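Local coordinates for protein flavin-dependent thymidylate synthase (Thermus thermophilus, PDB 6J61) that probably makes dTMP by reductive methylation of dUMP, taking the methyl group from methylenetetrahydrofolate and using FAD and NADPH in the reduction, at residues 64-69 with 175-180. Numbering follows the deposited sequence.
Sequences VVFKFH and HNLFHF. With FAD (flavin-adenine dinucleotide), chain E.
Leu177 reaches from the helix to Phe66 and Phe68 on the strand, and a single methyl, CD2, makes every apolar contact between 64-69 and 175-180. CD2 of Leu177 lies 4.1 Å from CB of Phe66 and approaches that ring obliquely. The same CD2 of Leu177 is 4.2 Å from CE1 of Phe68, at the edge of that ring and near its plane. With CG of Leu177 anti to the backbone N (chi1 -178°), the branch is carried out from the helix to the two phenylalanines, which stand two residues apart on one face of the strand. Only 104 Å² is buried and no hydrogen bond crosses, so the join is narrow, though its three residues are all buried.

The FAD-facing side is polar; His175 there is partly exposed, whereas Asn176 is buried. NE2 of His175 and the ribose O3B of FAD share a hydrogen bond of 2.8 Å, nearly straight at 161°, with the oxygen in the imidazole plane. ND2 of Asn176 donates to adenine N3A of FAD at 3.0 Å, a bent bond of 137°. An alanine in place of His175 would probably leave O3B without this partner and the ribose less firmly fixed. Asp173 OD2 also bonds ND2 of Asn176, consistent with holding the amide toward the adenine.

In the fold, 64-69 lies on central strand 65-73 of the antiparallel sheet, flanked by strands 13-21 and 165-173. Helix 174-184 follows directly from the latter, and helix 191-207 packs against Phe66, Phe68 and Leu177, closing the core between sheet and helices.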
ATOM      1  N   VAL A  64     -14.795   4.519   5.686  1.00 32.44           N
ATOM      2  CA  VAL A  64     -15.979   4.173   4.908  1.00 29.99           C
ATOM      3  C   VAL A  64     -15.509   3.306   3.741  1.00 31.21           C
ATOM      4  O   VAL A  64     -14.540   3.651   3.069  1.00 32.18           O
ATOM      5  CB  VAL A  64     -16.674   5.445   4.379  1.00 29.11           C
ATOM      6  CG1 VAL A  64     -17.723   5.086   3.330  1.00 25.81           C
ATOM      7  CG2 VAL A  64     -17.309   6.204   5.544  1.00 26.38           C
ATOM      8  N   VAL A  65     -16.174   2.179   3.496  1.00 30.82           N
ATOM      9  CA  VAL A  65     -15.752   1.296   2.405  1.00 29.54           C
ATOM     10  C   VAL A  65     -16.891   0.838   1.497  1.00 30.38           C
ATOM     11  O   VAL A  65     -17.999   0.587   1.949  1.00 29.52           O
ATOM     12  CB  VAL A  65     -15.020   0.035   2.963  1.00 28.73           C
ATOM     13  CG1 VAL A  65     -14.556  -0.871   1.824  1.00 26.28           C
ATOM     14  CG2 VAL A  65     -13.830   0.458   3.800  1.00 27.68           C
ATOM     15  N   PHE A  66     -16.600   0.753   0.204  1.00 32.36           N
ATOM     16  CA  PHE A  66     -17.569   0.303  -0.794  1.00 32.96           C
ATOM     17  C   PHE A  66     -17.024  -0.933  -1.511  1.00 32.78           C
ATOM     18  O   PHE A  66     -15.819  -1.052  -1.753  1.00 32.94           O
ATOM     19  CB  PHE A  66     -17.857   1.405  -1.831  1.00 33.40           C
ATOM     20  CG  PHE A  66     -18.687   2.540  -1.304  1.00 35.66           C
ATOM     21  CD1 PHE A  66     -18.161   3.446  -0.383  1.00 35.50           C
ATOM     22  CD2 PHE A  66     -20.010   2.694  -1.704  1.00 34.72           C
ATOM     23  CE1 PHE A  66     -18.947   4.486   0.131  1.00 34.88           C
ATOM     24  CE2 PHE A  66     -20.798   3.732  -1.193  1.00 33.59           C
ATOM     25  CZ  PHE A  66     -20.269   4.625  -0.279  1.00 32.39           C
ATOM     26  N   LYS A  67     -17.921  -1.854  -1.839  1.00 33.63           N
ATOM     27  CA  LYS A  67     -17.559  -3.083  -2.530  1.00 33.24           C
ATOM     28  C   LYS A  67     -18.500  -3.241  -3.720  1.00 33.52           C
ATOM     29  O   LYS A  67     -19.711  -3.326  -3.548  1.00 35.29           O
ATOM     30  CB  LYS A  67     -17.673  -4.269  -1.568  1.00 30.74           C
ATOM     31  CG  LYS A  67     -17.261  -5.602  -2.168  1.00 34.40           C
ATOM     32  CD  LYS A  67     -16.851  -6.630  -1.104  1.00 34.46           C
ATOM     33  CE  LYS A  67     -17.993  -6.991  -0.149  1.00 35.28           C
ATOM     34  NZ  LYS A  67     -17.613  -8.097   0.784  1.00 32.94           N
ATOM     35  N   PHE A  68     -17.945  -3.265  -4.927  1.00 33.47           N
ATOM     36  CA  PHE A  68     -18.766  -3.390  -6.125  1.00 35.09           C
ATOM     37  C   PHE A  68     -18.553  -4.669  -6.931  1.00 35.71           C
ATOM     38  O   PHE A  68     -17.530  -5.346  -6.810  1.00 35.62           O
ATOM     39  CB  PHE A  68     -18.529  -2.206  -7.078  1.00 35.47           C
ATOM     40  CG  PHE A  68     -18.773  -0.851  -6.460  1.00 36.95           C
ATOM     41  CD1 PHE A  68     -17.798  -0.239  -5.680  1.00 35.62           C
ATOM     42  CD2 PHE A  68     -19.965  -0.169  -6.694  1.00 36.33           C
ATOM     43  CE1 PHE A  68     -18.003   1.030  -5.146  1.00 36.68           C
ATOM     44  CE2 PHE A  68     -20.173   1.106  -6.160  1.00 36.42           C
ATOM     45  CZ  PHE A  68     -19.187   1.703  -5.386  1.00 33.23           C
ATOM     46  N   HIS A  69     -19.545  -4.970  -7.763  1.00 36.02           N
ATOM     47  CA  HIS A  69     -19.539  -6.108  -8.670  1.00 35.62           C
ATOM     48  C   HIS A  69     -19.535  -5.386 -10.016  1.00 36.09           C
ATOM     49  O   HIS A  69     -20.518  -4.738 -10.390  1.00 36.73           O
ATOM     50  CB  HIS A  69     -20.820  -6.931  -8.488  1.00 38.74           C
ATOM     51  CG  HIS A  69     -20.931  -8.114  -9.405  1.00 42.71           C
ATOM     52  ND1 HIS A  69     -22.016  -8.963  -9.394  1.00 42.80           N
ATOM     53  CD2 HIS A  69     -20.097  -8.586 -10.363  1.00 44.07           C
ATOM     54  CE1 HIS A  69     -21.847  -9.905 -10.303  1.00 44.26           C
ATOM     55  NE2 HIS A  69     -20.690  -9.700 -10.905  1.00 43.85           N
ATOM     56  N   HIS A 175     -11.873   7.420   0.649  1.00 31.78           N
ATOM     57  CA  HIS A 175     -10.755   8.296   0.340  1.00 32.38           C
ATOM     58  C   HIS A 175     -10.122   7.938  -1.008  1.00 32.98           C
ATOM     59  O   HIS A 175      -9.921   8.797  -1.868  1.00 31.32           O
ATOM     60  CB  HIS A 175      -9.720   8.196   1.453  1.00 33.44           C
ATOM     61  CG  HIS A 175      -8.396   8.798   1.105  1.00 36.96           C
ATOM     62  ND1 HIS A 175      -8.276  10.009   0.457  1.00 37.32           N
ATOM     63  CD2 HIS A 175      -7.135   8.373   1.351  1.00 35.90           C
ATOM     64  CE1 HIS A 175      -6.996  10.303   0.319  1.00 36.79           C
ATOM     65  NE2 HIS A 175      -6.283   9.327   0.853  1.00 36.21           N
ATOM     66  N   ASN A 176      -9.819   6.660  -1.194  1.00 32.87           N
ATOM     67  CA  ASN A 176      -9.216   6.196  -2.434  1.00 32.62           C
ATOM     68  C   ASN A 176     -10.215   6.086  -3.577  1.00 33.76           C
ATOM     69  O   ASN A 176      -9.839   6.094  -4.751  1.00 34.27           O
ATOM     70  CB  ASN A 176      -8.508   4.861  -2.197  1.00 31.09           C
ATOM     71  CG  ASN A 176      -7.205   5.040  -1.448  1.00 31.05           C
ATOM     72  OD1 ASN A 176      -6.266   5.617  -1.976  1.00 31.23           O
ATOM     73  ND2 ASN A 176      -7.151   4.572  -0.206  1.00 30.51           N
ATOM     74  N   LEU A 177     -11.493   5.985  -3.242  1.00 33.32           N
ATOM     75  CA  LEU A 177     -12.501   5.904  -4.275  1.00 31.62           C
ATOM     76  C   LEU A 177     -12.653   7.310  -4.847  1.00 30.13           C
ATOM     77  O   LEU A 177     -12.850   7.473  -6.039  1.00 30.62           O
ATOM     78  CB  LEU A 177     -13.820   5.383  -3.688  1.00 32.99           C
ATOM     79  CG  LEU A 177     -15.014   5.170  -4.625  1.00 33.05           C
ATOM     80  CD1 LEU A 177     -14.608   4.322  -5.821  1.00 34.10           C
ATOM     81  CD2 LEU A 177     -16.144   4.513  -3.853  1.00 34.87           C
ATOM     82  N   PHE A 178     -12.550   8.328  -3.998  1.00 30.42           N
ATOM     83  CA  PHE A 178     -12.650   9.712  -4.472  1.00 31.04           C
ATOM     84  C   PHE A 178     -11.483   9.997  -5.415  1.00 32.25           C
ATOM     85  O   PHE A 178     -11.632  10.683  -6.433  1.00 31.46           O
ATOM     86  CB  PHE A 178     -12.599  10.707  -3.306  1.00 29.21           C
ATOM     87  CG  PHE A 178     -13.923  10.921  -2.620  1.00 26.58           C
ATOM     88  CD1 PHE A 178     -15.095  10.990  -3.349  1.00 23.41           C
ATOM     89  CD2 PHE A 178     -13.985  11.097  -1.240  1.00 26.61           C
ATOM     90  CE1 PHE A 178     -16.317  11.232  -2.717  1.00 25.85           C
ATOM     91  CE2 PHE A 178     -15.196  11.342  -0.602  1.00 25.88           C
ATOM     92  CZ  PHE A 178     -16.366  11.410  -1.343  1.00 22.85           C
ATOM     93  N   HIS A 179     -10.317   9.474  -5.050  1.00 33.19           N
ATOM     94  CA  HIS A 179      -9.117   9.621  -5.853  1.00 34.62           C
ATOM     95  C   HIS A 179      -9.413   9.032  -7.239  1.00 34.05           C
ATOM     96  O   HIS A 179      -9.174   9.663  -8.269  1.00 33.01           O
ATOM     97  CB  HIS A 179      -7.969   8.860  -5.192  1.00 36.90           C
ATOM     98  CG  HIS A 179      -6.664   8.974  -5.915  1.00 42.71           C
ATOM     99  ND1 HIS A 179      -5.919  10.134  -5.930  1.00 44.91           N
ATOM    100  CD2 HIS A 179      -5.959   8.066  -6.632  1.00 44.61           C
ATOM    101  CE1 HIS A 179      -4.811   9.934  -6.622  1.00 44.45           C
ATOM    102  NE2 HIS A 179      -4.810   8.688  -7.058  1.00 45.28           N
ATOM    103  N   PHE A 180      -9.948   7.817  -7.240  1.00 33.94           N
ATOM    104  CA  PHE A 180     -10.303   7.096  -8.463  1.00 33.21           C
ATOM    105  C   PHE A 180     -11.244   7.920  -9.338  1.00 33.17           C
ATOM    106  O   PHE A 180     -11.066   8.028 -10.557  1.00 34.29           O
ATOM    107  CB  PHE A 180     -10.976   5.765  -8.093  1.00 33.47           C
ATOM    108  CG  PHE A 180     -11.545   5.022  -9.267  1.00 33.36           C
ATOM    109  CD1 PHE A 180     -10.716   4.368 -10.161  1.00 33.58           C
ATOM    110  CD2 PHE A 180     -12.911   4.989  -9.483  1.00 32.78           C
ATOM    111  CE1 PHE A 180     -11.236   3.692 -11.252  1.00 34.61           C
ATOM    112  CE2 PHE A 180     -13.437   4.318 -10.571  1.00 34.64           C
ATOM    113  CZ  PHE A 180     -12.594   3.666 -11.458  1.00 33.96           C
TER
HETATM  114  PA  FAD E 301       0.470   7.900   2.996  1.00 56.57           P
HETATM  115  O1A FAD E 301       0.308   7.203   4.297  1.00 55.94           O
HETATM  116  O2A FAD E 301       2.020   7.813   2.536  1.00 56.07           O
HETATM  117  O5B FAD E 301      -0.458   7.172   1.917  1.00 58.54           O
HETATM  118  C5B FAD E 301      -0.467   7.941   0.716  1.00 60.87           C
HETATM  119  C4B FAD E 301      -1.657   7.484  -0.127  1.00 62.55           C
HETATM  120  O4B FAD E 301      -1.521   6.075  -0.445  1.00 63.44           O
HETATM  121  C3B FAD E 301      -2.958   7.642   0.641  1.00 62.09           C
HETATM  122  O3B FAD E 301      -3.558   8.920   0.448  1.00 59.99           O
HETATM  123  C2B FAD E 301      -3.806   6.494   0.116  1.00 63.90           C
HETATM  124  O2B FAD E 301      -4.482   6.899  -1.078  1.00 64.86           O
HETATM  125  C1B FAD E 301      -2.764   5.370  -0.135  1.00 65.88           C
HETATM  126  N9A FAD E 301      -2.573   4.462   1.037  1.00 68.81           N
HETATM  127  C8A FAD E 301      -1.411   4.267   1.745  1.00 69.13           C
HETATM  128  N7A FAD E 301      -1.588   3.405   2.698  1.00 70.11           N
HETATM  129  C5A FAD E 301      -2.866   2.976   2.679  1.00 72.42           C
HETATM  130  C6A FAD E 301      -3.626   2.056   3.453  1.00 74.06           C
HETATM  131  N6A FAD E 301      -3.032   1.375   4.504  1.00 74.31           N
HETATM  132  N1A FAD E 301      -4.940   1.861   3.144  1.00 75.13           N
HETATM  133  C2A FAD E 301      -5.528   2.516   2.127  1.00 74.41           C
HETATM  134  N3A FAD E 301      -4.845   3.391   1.375  1.00 73.38           N
HETATM  135  C4A FAD E 301      -3.529   3.648   1.612  1.00 71.83           C
HETATM  136  N1  FAD E 301      -4.012  11.695  11.696  1.00 65.27           N
HETATM  137  C2  FAD E 301      -4.517  11.220  12.842  1.00 65.80           C
HETATM  138  O2  FAD E 301      -4.312  10.043  13.125  1.00 63.34           O
HETATM  139  N3  FAD E 301      -5.243  11.982  13.704  1.00 66.61           N
HETATM  140  C4  FAD E 301      -5.519  13.310  13.454  1.00 65.40           C
HETATM  141  O4  FAD E 301      -6.172  13.978  14.237  1.00 64.95           O
HETATM  142  C4X FAD E 301      -4.986  13.895  12.186  1.00 65.32           C
HETATM  143  N5  FAD E 301      -5.187  15.160  11.825  1.00 65.27           N
HETATM  144  C5X FAD E 301      -4.691  15.667  10.664  1.00 65.77           C
HETATM  145  C6  FAD E 301      -4.939  17.040  10.318  1.00 67.40           C
HETATM  146  C7  FAD E 301      -4.438  17.574   9.134  1.00 66.49           C
HETATM  147  C7M FAD E 301      -4.726  19.026   8.817  1.00 65.37           C
HETATM  148  C8  FAD E 301      -3.663  16.761   8.239  1.00 65.80           C
HETATM  149  C8M FAD E 301      -3.110  17.329   6.947  1.00 65.51           C
HETATM  150  C9  FAD E 301      -3.402  15.413   8.551  1.00 65.16           C
HETATM  151  C9A FAD E 301      -3.908  14.834   9.764  1.00 65.17           C
HETATM  152  N10 FAD E 301      -3.668  13.466  10.115  1.00 65.50           N
HETATM  153  C10 FAD E 301      -4.193  12.972  11.307  1.00 65.28           C
HETATM  154  C1' FAD E 301      -2.875  12.560   9.265  1.00 62.99           C
HETATM  155  C2' FAD E 301      -3.682  11.946   8.110  1.00 62.11           C
HETATM  156  O2' FAD E 301      -4.921  11.417   8.588  1.00 61.16           O
HETATM  157  C3' FAD E 301      -2.836  10.840   7.422  1.00 61.34           C
HETATM  158  O3' FAD E 301      -2.623   9.734   8.313  1.00 61.00           O
HETATM  159  C4' FAD E 301      -1.460  11.388   6.956  1.00 60.03           C
HETATM  160  O4' FAD E 301      -1.585  12.746   6.492  1.00 59.63           O
HETATM  161  C5' FAD E 301      -0.923  10.526   5.824  1.00 59.59           C
HETATM  162  O5' FAD E 301      -1.564  10.936   4.616  1.00 57.78           O
HETATM  163  P   FAD E 301      -1.502   9.738   3.564  1.00 55.43           P
HETATM  164  O1P FAD E 301      -2.124   8.522   4.157  1.00 58.55           O
HETATM  165  O2P FAD E 301      -2.312  10.194   2.260  1.00 59.23           O
HETATM  166  O3P FAD E 301       0.071   9.490   3.143  1.00 57.58           O